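Local coordinates for putative type VI secretion protein (Escherichia coli, PDB 6SKI), which is an effector of the type VI secretion system that probably hydrolyses phospholipids and binds the TTR domain of the VgrG spike, at residues T159-A164 / A203-N208; R209-D214 / R272-K277; V238-L243 / L425-E430. All coordinates share one frame; numbering follows the deposited sequence.

Interaction 1. Residues T159-A164 / A203-N208; sequences TKTDEA and ARHFAN
Thr161 and His205 meet because of their first torsions. In Thr161, OG1 stands between the backbone N and the carbonyl carbon (chi1 66°), and CG2 swings beside the backbone N. In His205, CG lies anti to the backbone N (chi1 -168°). This brings the ND1 edge of the imidazole to the threonine, and the two side chains cross at about a right angle. Thr161 CG2 sits at the ring edge, 3.3 Å from His205 ND1. Thr161 OG1 lies in the ring plane and accepts a weak hydrogen bond from His205 ND1 at 3.5 Å. The main partner of OG1 is Val158 O, one turn back in the same helix. His205 NE2 makes a weak hydrogen bond to Gly266 O. One turn along from Thr161, Ala164 CB touches Phe206 CD1 at 4.3 Å, obliquely to the ring. Phe206 also meets Phe191 of strand 184-195, edge to face. The contact is buried, and the axes of segments 159-164 and 203-208 pass 9.3 Å apart and cross at -62°. Helix 198-211 follows strand 184-195 after a short turn and packs against the sheet. Here helix 156-178 crosses that helix, an arrangement consistent with the layered alpha/beta-hydrolase fold.

Interaction 2. Residues R209-D214 / R272-K277; sequences RVMEQD and RPSVAK
Met211 reaches across to the turn at Arg272-Val275 and carries nearly all of this contact. Its CG is anti to the backbone N (chi1 -157°), and the chain runs extended from there to the methyl group. The packed part lies around the end of this side chain. The Arg272 guanidinium lies against it through one face. Met211 CE is 3.3 Å above that plane, toward the rim of the group, and 3.5 Å from Arg272 CZ. The same methyl rests 3.6 Å from Ser274 CB. Closer to the helix, Met211 CG lies 3.7 Å from Ser274 O, and Met211 SD is 4.1 Å from Val275 CB. Val275 is buried, and beyond it the turn backs onto Ala207 of the same helix as Met211.

Met211 is in the last turn of helix 198-211, which then closes in a Schellman motif, with Gln213 at positive phi. Asp214 caps the next helix through Ala216 N and forms a long, weak salt bridge back to Arg209. The other side is a type I beta turn, residues 272-275, closed by Val275 N to Arg272 O at 2.8 Å. This turn belongs to the connection between strands 237-243 and 278-284 of the central sheet.

The side toward solvent is looser. Arg272 and Glu212 are both exposed there, and no hydrogen bond joins the two segments. Glu212 carries the opposite charge, but its OE1 stays 5.4 Å from Arg272 NH2, and its OE2 instead pairs with Lys268.

Interaction 3. Residues V238-L243 / L425-E430; sequences VRFLGL and LDAAQE
Phe240 projects from strand 237-243 onto Ala427 and Ala428 of helix 416-431. The strand belongs to the central sheet of an alpha/beta-hydrolase-like core. Phe240 faces this helix, while Leu241 and Leu243 face helix 198-211, so the two helices cover opposite faces of the sheet. From CB, which points toward helix 416-431, the side chain continues with CG anti to the backbone N (chi1 -180°), and the ring meets the helix broadside. Along one edge, CD2 lies 3.8 Å from Ala428 CB. The next atom, CE2, is closer to that methyl, at 3.6 Å. CE2 also lies beside Gly242, which has no CB to obstruct the ring. At the tip, CZ touches Ala427 CB at 3.9 Å. On the other edge, CE1 lies 3.9 Å from Ala427 O, so the ring spans both alanines. The two methyl groups are small enough to let the helix backbone come close to the ring. The Phe240 ring also meets the ring of Phe194 on strand 184-195, and Phe280 on strand 278-284 packs against it. The centre of the ring makes a CH-pi contact: Ala428 CA stands 3.8 Å from the Phe240 ring centroid, only 10° off the ring normal.

How the interactions relate
Interactions 1 and 2 share helix 198-211, and their centres are about 12 Å apart. Arg209 of interaction 2 joins them through a salt bridge from NH1 to Asp162 OD1 at 2.7 Å. Interaction 3 is centred about 15 Å from interaction 2 and 17 Å from interaction 1. Its strand packs against the same helix, with Leu243 CD2 3.8 Å from Arg204 CG. A probable hydrogen bond of 3.3 Å, Lys277 N to Val238 O, links interactions 2 and 3. The helix follows Ser197, which with Asp245 and His310 has the geometry of a possible catalytic triad. Asp245 comes shortly after the strand of interaction 3.

Interaction 1. Residues T159-A164 / A203-N208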
loop_
_atom_site.group_PDB
_atom_site.type_symbol
_atom_site.label_atom_id
_atom_site.label_comp_id
_atom_site.label_asym_id
_atom_site.label_seq_id
_atom_site.Cartn_x
_atom_site.Cartn_y
_atom_site.Cartn_z
ATOM N N THR A 159 3.845 -7.654 -9.402
ATOM C CA THR A 159 2.533 -8.098 -9.854
ATOM C C THR A 159 1.494 -7.001 -9.685
ATOM O O THR A 159 0.591 -6.861 -10.519
ATOM C CB THR A 159 2.127 -9.358 -9.086
ATOM O OG1 THR A 159 2.933 -10.458 -9.524
ATOM C CG2 THR A 159 0.664 -9.695 -9.318
ATOM N N LYS A 160 1.624 -6.190 -8.637
ATOM C CA LYS A 160 0.691 -5.092 -8.437
ATOM C C LYS A 160 0.938 -3.974 -9.437
ATOM O O LYS A 160 -0.005 -3.313 -9.871
ATOM C CB LYS A 160 0.781 -4.576 -7.004
ATOM C CG LYS A 160 0.105 -5.492 -6.006
ATOM C CD LYS A 160 -1.392 -5.294 -5.997
ATOM C CE LYS A 160 -2.096 -6.483 -5.387
ATOM N NZ LYS A 160 -3.571 -6.351 -5.482
ATOM N N THR A 161 2.193 -3.750 -9.824
ATOM C CA THR A 161 2.431 -2.791 -10.903
ATOM C C THR A 161 1.854 -3.283 -12.230
ATOM O O THR A 161 1.355 -2.481 -13.029
ATOM C CB THR A 161 3.920 -2.486 -11.035
ATOM O OG1 THR A 161 4.617 -3.656 -11.473
ATOM C CG2 THR A 161 4.475 -2.021 -9.707
ATOM N N ASP A 162 1.861 -4.595 -12.459
ATOM C CA ASP A 162 1.232 -5.133 -13.665
ATOM C C ASP A 162 -0.286 -4.968 -13.622
ATOM O O ASP A 162 -0.913 -4.556 -14.613
ATOM C CB ASP A 162 1.594 -6.608 -13.820
ATOM C CG ASP A 162 3.034 -6.815 -14.233
ATOM O OD1 ASP A 162 3.876 -5.953 -13.907
ATOM O OD2 ASP A 162 3.329 -7.843 -14.877
ATOM N N GLU A 163 -0.886 -5.279 -12.472
ATOM C CA GLU A 163 -2.304 -5.008 -12.278
ATOM C C GLU A 163 -2.600 -3.529 -12.455
ATOM O O GLU A 163 -3.666 -3.161 -12.956
ATOM C CB GLU A 163 -2.739 -5.486 -10.892
ATOM C CG GLU A 163 -3.995 -4.817 -10.361
ATOM C CD GLU A 163 -4.561 -5.512 -9.142
ATOM O OE1 GLU A 163 -5.479 -4.949 -8.507
ATOM O OE2 GLU A 163 -4.089 -6.622 -8.816
ATOM N N ALA A 164 -1.656 -2.669 -12.075
ATOM C CA ALA A 164 -1.821 -1.239 -12.284
ATOM C C ALA A 164 -1.836 -0.899 -13.762
ATOM O O ALA A 164 -2.562 0.000 -14.183
ATOM C CB ALA A 164 -0.710 -0.471 -11.573
ATOM N N ALA A 203 4.331 1.527 -5.518
ATOM C CA ALA A 203 4.293 2.848 -6.126
ATOM C C ALA A 203 5.673 3.241 -6.608
ATOM O O ALA A 203 5.848 3.612 -7.775
ATOM C CB ALA A 203 3.754 3.883 -5.143
ATOM N N ARG A 204 6.680 3.066 -5.752
ATOM C CA ARG A 204 8.033 3.394 -6.163
ATOM C C ARG A 204 8.430 2.561 -7.367
ATOM O O ARG A 204 8.914 3.103 -8.368
ATOM C CB ARG A 204 8.989 3.183 -4.992
ATOM C CG ARG A 204 8.726 4.148 -3.854
ATOM C CD ARG A 204 9.347 3.686 -2.559
ATOM N NE ARG A 204 10.798 3.783 -2.566
ATOM C CZ ARG A 204 11.523 4.045 -1.487
ATOM N NH1 ARG A 204 10.926 4.237 -0.324
ATOM N NH2 ARG A 204 12.841 4.119 -1.571
ATOM N N HIS A 205 8.119 1.263 -7.334
ATOM C CA HIS A 205 8.413 0.425 -8.485
ATOM C C HIS A 205 7.723 0.966 -9.724
ATOM O O HIS A 205 8.362 1.148 -10.766
ATOM C CB HIS A 205 7.990 -1.018 -8.212
ATOM C CG HIS A 205 8.501 -1.996 -9.223
ATOM N ND1 HIS A 205 7.667 -2.728 -10.037
ATOM C CD2 HIS A 205 9.762 -2.354 -9.558
ATOM C CE1 HIS A 205 8.391 -3.499 -10.828
ATOM N NE2 HIS A 205 9.665 -3.293 -10.555
ATOM N N PHE A 206 6.438 1.308 -9.601
ATOM C CA PHE A 206 5.728 1.857 -10.746
ATOM C C PHE A 206 6.430 3.100 -11.260
ATOM O O PHE A 206 6.677 3.226 -12.466
ATOM C CB PHE A 206 4.281 2.165 -10.373
ATOM C CG PHE A 206 3.467 2.702 -11.510
ATOM C CD1 PHE A 206 2.815 1.849 -12.376
ATOM C CD2 PHE A 206 3.357 4.064 -11.713
ATOM C CE1 PHE A 206 2.072 2.346 -13.420
ATOM C CE2 PHE A 206 2.617 4.562 -12.753
ATOM C CZ PHE A 206 1.973 3.706 -13.607
ATOM N N ALA A 207 6.827 3.995 -10.352
ATOM C CA ALA A 207 7.480 5.217 -10.794
ATOM C C ALA A 207 8.743 4.890 -11.570
ATOM O O ALA A 207 9.006 5.487 -12.620
ATOM C CB ALA A 207 7.793 6.111 -9.598
ATOM N N ASN A 208 9.491 3.886 -11.112
ATOM C CA ASN A 208 10.712 3.525 -11.815
ATOM C C ASN A 208 10.391 2.968 -13.191
ATOM O O ASN A 208 11.078 3.283 -14.169
ATOM C CB ASN A 208 11.517 2.531 -10.987
ATOM C CG ASN A 208 12.297 3.202 -9.881
ATOM O OD1 ASN A 208 12.214 2.810 -8.722
ATOM N ND2 ASN A 208 13.057 4.228 -10.235
#

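Interaction 2. Residues R209-D214 / R272-K277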
loop_
_atom_site.group_PDB
_atom_site.type_symbol
_atom_site.label_atom_id
_atom_site.label_comp_id
_atom_site.label_asym_id
_atom_site.label_seq_id
_atom_site.Cartn_x
_atom_site.Cartn_y
_atom_site.Cartn_z
ATOM N N ARG A 209 9.322 2.177 -13.295
ATOM C CA ARG A 209 8.904 1.687 -14.600
ATOM C C ARG A 209 8.522 2.841 -15.514
ATOM O O ARG A 209 8.698 2.760 -16.733
ATOM C CB ARG A 209 7.744 0.708 -14.447
ATOM C CG ARG A 209 8.111 -0.540 -13.681
ATOM C CD ARG A 209 6.948 -1.499 -13.589
ATOM N NE ARG A 209 6.575 -2.022 -14.897
ATOM C CZ ARG A 209 5.926 -3.166 -15.083
ATOM N NH1 ARG A 209 5.579 -3.909 -14.045
ATOM N NH2 ARG A 209 5.624 -3.565 -16.308
ATOM N N VAL A 210 7.995 3.925 -14.946
ATOM C CA VAL A 210 7.703 5.092 -15.767
ATOM C C VAL A 210 8.992 5.822 -16.106
ATOM O O VAL A 210 9.138 6.384 -17.197
ATOM C CB VAL A 210 6.692 6.010 -15.057
ATOM C CG1 VAL A 210 6.473 7.277 -15.857
ATOM C CG2 VAL A 210 5.386 5.282 -14.845
ATOM N N MET A 211 9.959 5.807 -15.190
ATOM C CA MET A 211 11.231 6.466 -15.457
ATOM C C MET A 211 12.034 5.698 -16.495
ATOM O O MET A 211 12.671 6.300 -17.365
ATOM C CB MET A 211 12.024 6.607 -14.161
ATOM C CG MET A 211 13.054 7.710 -14.171
ATOM S SD MET A 211 14.227 7.508 -12.823
ATOM C CE MET A 211 15.352 8.858 -13.154
ATOM N N GLU A 212 12.001 4.370 -16.423
ATOM C CA GLU A 212 12.642 3.513 -17.407
ATOM C C GLU A 212 11.869 3.441 -18.713
ATOM O O GLU A 212 12.328 2.774 -19.646
ATOM C CB GLU A 212 12.803 2.107 -16.836
ATOM C CG GLU A 212 13.925 1.981 -15.832
ATOM C CD GLU A 212 13.700 0.847 -14.857
ATOM O OE1 GLU A 212 14.295 0.882 -13.760
ATOM O OE2 GLU A 212 12.924 -0.075 -15.184
ATOM N N GLN A 213 10.722 4.110 -18.797
ATOM C CA GLN A 213 9.849 4.077 -19.965
ATOM C C GLN A 213 9.544 2.637 -20.367
ATOM O O GLN A 213 9.853 2.180 -21.467
ATOM C CB GLN A 213 10.453 4.876 -21.119
ATOM C CG GLN A 213 10.557 6.354 -20.808
ATOM C CD GLN A 213 9.217 7.050 -20.896
ATOM O OE1 GLN A 213 8.846 7.824 -20.016
ATOM N NE2 GLN A 213 8.481 6.776 -21.962
ATOM N N ASP A 214 8.939 1.923 -19.427
ATOM C CA ASP A 214 8.595 0.527 -19.639
ATOM C C ASP A 214 7.642 0.402 -20.822
ATOM O O ASP A 214 6.654 1.146 -20.897
ATOM C CB ASP A 214 7.956 -0.050 -18.379
ATOM C CG ASP A 214 8.044 -1.558 -18.318
ATOM O OD1 ASP A 214 7.223 -2.232 -18.971
ATOM O OD2 ASP A 214 8.933 -2.071 -17.611
ATOM N N ARG A 272 15.506 8.315 -8.187
ATOM C CA ARG A 272 16.509 9.229 -8.701
ATOM C C ARG A 272 15.860 10.571 -9.018
ATOM O O ARG A 272 14.642 10.661 -9.170
ATOM C CB ARG A 272 17.184 8.595 -9.914
ATOM C CG ARG A 272 18.014 7.374 -9.544
ATOM C CD ARG A 272 18.537 6.626 -10.756
ATOM N NE ARG A 272 17.471 6.165 -11.638
ATOM C CZ ARG A 272 17.542 6.189 -12.964
ATOM N NH1 ARG A 272 18.631 6.653 -13.560
ATOM N NH2 ARG A 272 16.526 5.749 -13.693
ATOM N N PRO A 273 16.651 11.646 -9.119
ATOM C CA PRO A 273 16.060 12.995 -9.178
ATOM C C PRO A 273 15.091 13.227 -10.325
ATOM O O PRO A 273 14.452 14.284 -10.356
ATOM C CB PRO A 273 17.289 13.902 -9.306
ATOM C CG PRO A 273 18.360 13.130 -8.632
ATOM C CD PRO A 273 18.121 11.719 -9.070
ATOM N N SER A 274 14.954 12.290 -11.259
ATOM C CA SER A 274 14.012 12.435 -12.360
ATOM C C SER A 274 12.888 11.411 -12.296
ATOM O O SER A 274 12.165 11.238 -13.284
ATOM C CB SER A 274 14.742 12.331 -13.701
ATOM O OG SER A 274 13.919 11.726 -14.681
ATOM N N VAL A 275 12.723 10.728 -11.161
ATOM C CA VAL A 275 11.665 9.733 -11.045
ATOM C C VAL A 275 10.300 10.402 -11.031
ATOM O O VAL A 275 9.301 9.800 -11.436
ATOM C CB VAL A 275 11.890 8.861 -9.796
ATOM C CG1 VAL A 275 11.538 9.621 -8.530
ATOM C CG2 VAL A 275 11.096 7.578 -9.895
ATOM N N ALA A 276 10.236 11.652 -10.581
ATOM C CA ALA A 276 8.992 12.403 -10.503
ATOM C C ALA A 276 9.344 13.867 -10.311
ATOM O O ALA A 276 10.477 14.214 -9.976
ATOM C CB ALA A 276 8.098 11.904 -9.366
ATOM N N LYS A 277 8.355 14.728 -10.534
ATOM C CA LYS A 277 8.589 16.155 -10.357
ATOM C C LYS A 277 8.570 16.531 -8.882
ATOM O O LYS A 277 9.403 17.322 -8.427
ATOM C CB LYS A 277 7.561 16.957 -11.154
ATOM C CG LYS A 277 7.535 16.575 -12.624
ATOM C CD LYS A 277 6.766 17.573 -13.466
ATOM C CE LYS A 277 5.338 17.117 -13.705
ATOM N NZ LYS A 277 5.242 16.109 -14.797
#

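Interaction 3. Residues V238-L243 / L425-E430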
loop_
_atom_site.group_PDB
_atom_site.type_symbol
_atom_site.label_atom_id
_atom_site.label_comp_id
_atom_site.label_asym_id
_atom_site.label_seq_id
_atom_site.Cartn_x
_atom_site.Cartn_y
_atom_site.Cartn_z
ATOM N N VAL A 238 5.689 10.942 -14.335
ATOM C CA VAL A 238 5.139 10.968 -12.984
ATOM C C VAL A 238 5.228 12.392 -12.460
ATOM O O VAL A 238 6.311 12.986 -12.434
ATOM C CB VAL A 238 5.868 9.989 -12.053
ATOM C CG1 VAL A 238 5.298 10.083 -10.652
ATOM C CG2 VAL A 238 5.738 8.577 -12.567
ATOM N N ARG A 239 4.086 12.946 -12.052
ATOM C CA ARG A 239 4.056 14.295 -11.500
ATOM C C ARG A 239 4.325 14.291 -10.001
ATOM O O ARG A 239 5.242 14.965 -9.524
ATOM C CB ARG A 239 2.710 14.959 -11.801
ATOM C CG ARG A 239 2.684 16.441 -11.489
ATOM C CD ARG A 239 1.340 17.059 -11.801
ATOM N NE ARG A 239 0.230 16.242 -11.330
ATOM C CZ ARG A 239 -1.046 16.575 -11.476
ATOM N NH1 ARG A 239 -1.368 17.709 -12.077
ATOM N NH2 ARG A 239 -1.999 15.780 -11.018
ATOM N N PHE A 240 3.531 13.542 -9.243
ATOM C CA PHE A 240 3.664 13.480 -7.795
ATOM C C PHE A 240 3.723 12.032 -7.340
ATOM O O PHE A 240 2.906 11.210 -7.763
ATOM C CB PHE A 240 2.507 14.194 -7.094
ATOM C CG PHE A 240 2.602 14.166 -5.597
ATOM C CD1 PHE A 240 3.571 14.894 -4.938
ATOM C CD2 PHE A 240 1.727 13.403 -4.850
ATOM C CE1 PHE A 240 3.661 14.868 -3.570
ATOM C CE2 PHE A 240 1.816 13.374 -3.479
ATOM C CZ PHE A 240 2.785 14.106 -2.840
ATOM N N LEU A 241 4.692 11.727 -6.483
ATOM C CA LEU A 241 4.813 10.425 -5.841
ATOM C C LEU A 241 4.508 10.606 -4.361
ATOM O O LEU A 241 5.277 11.246 -3.638
ATOM C CB LEU A 241 6.208 9.843 -6.051
ATOM C CG LEU A 241 6.428 8.377 -5.682
ATOM C CD1 LEU A 241 5.484 7.489 -6.445
ATOM C CD2 LEU A 241 7.863 7.982 -5.957
ATOM N N GLY A 242 3.388 10.049 -3.913
ATOM C CA GLY A 242 3.005 10.167 -2.523
ATOM C C GLY A 242 3.083 8.848 -1.792
ATOM O O GLY A 242 2.312 7.929 -2.074
ATOM N N LEU A 243 4.005 8.742 -0.843
ATOM C CA LEU A 243 4.265 7.500 -0.133
ATOM C C LEU A 243 3.926 7.683 1.336
ATOM O O LEU A 243 4.221 8.728 1.921
ATOM C CB LEU A 243 5.724 7.086 -0.286
ATOM C CG LEU A 243 6.291 7.179 -1.700
ATOM C CD1 LEU A 243 7.802 7.136 -1.659
ATOM C CD2 LEU A 243 5.738 6.079 -2.583
ATOM N N LEU A 425 -2.362 15.505 1.427
ATOM C CA LEU A 425 -3.161 16.344 0.543
ATOM C C LEU A 425 -2.472 17.672 0.287
ATOM O O LEU A 425 -2.471 18.168 -0.841
ATOM C CB LEU A 425 -4.547 16.577 1.143
ATOM C CG LEU A 425 -5.560 15.438 1.119
ATOM C CD1 LEU A 425 -6.651 15.693 2.137
ATOM C CD2 LEU A 425 -6.150 15.291 -0.256
ATOM N N ASP A 426 -1.878 18.260 1.326
ATOM C CA ASP A 426 -1.154 19.512 1.147
ATOM C C ASP A 426 0.039 19.325 0.223
ATOM O O ASP A 426 0.277 20.147 -0.670
ATOM C CB ASP A 426 -0.708 20.049 2.505
ATOM C CG ASP A 426 -0.129 21.442 2.417
ATOM O OD1 ASP A 426 -0.653 22.256 1.633
ATOM O OD2 ASP A 426 0.851 21.724 3.137
ATOM N N ALA A 427 0.787 18.236 0.407
ATOM C CA ALA A 427 1.937 17.979 -0.455
ATOM C C ALA A 427 1.509 17.800 -1.906
ATOM O O ALA A 427 2.100 18.388 -2.821
ATOM C CB ALA A 427 2.688 16.745 0.036
ATOM N N ALA A 428 0.470 16.995 -2.134
ATOM C CA ALA A 428 0.020 16.742 -3.495
ATOM C C ALA A 428 -0.529 18.006 -4.141
ATOM O O ALA A 428 -0.259 18.277 -5.315
ATOM C CB ALA A 428 -1.026 15.632 -3.500
ATOM N N GLN A 429 -1.295 18.798 -3.390
ATOM C CA GLN A 429 -1.828 20.043 -3.927
ATOM C C GLN A 429 -0.720 21.032 -4.245
ATOM O O GLN A 429 -0.847 21.823 -5.185
ATOM C CB GLN A 429 -2.824 20.642 -2.939
ATOM C CG GLN A 429 -4.196 19.999 -3.001
ATOM C CD GLN A 429 -5.009 20.234 -1.747
ATOM O OE1 GLN A 429 -4.599 20.979 -0.859
ATOM N NE2 GLN A 429 -6.167 19.593 -1.665
ATOM N N GLU A 430 0.371 21.015 -3.474
ATOM C CA GLU A 430 1.539 21.795 -3.863
ATOM C C GLU A 430 2.129 21.279 -5.166
ATOM O O GLU A 430 2.551 22.068 -6.018
ATOM C CB GLU A 430 2.594 21.767 -2.761
ATOM C CG GLU A 430 2.454 22.866 -1.732
ATOM C CD GLU A 430 3.577 22.843 -0.719
ATOM O OE1 GLU A 430 3.370 23.330 0.411
ATOM O OE2 GLU A 430 4.666 22.333 -1.050
#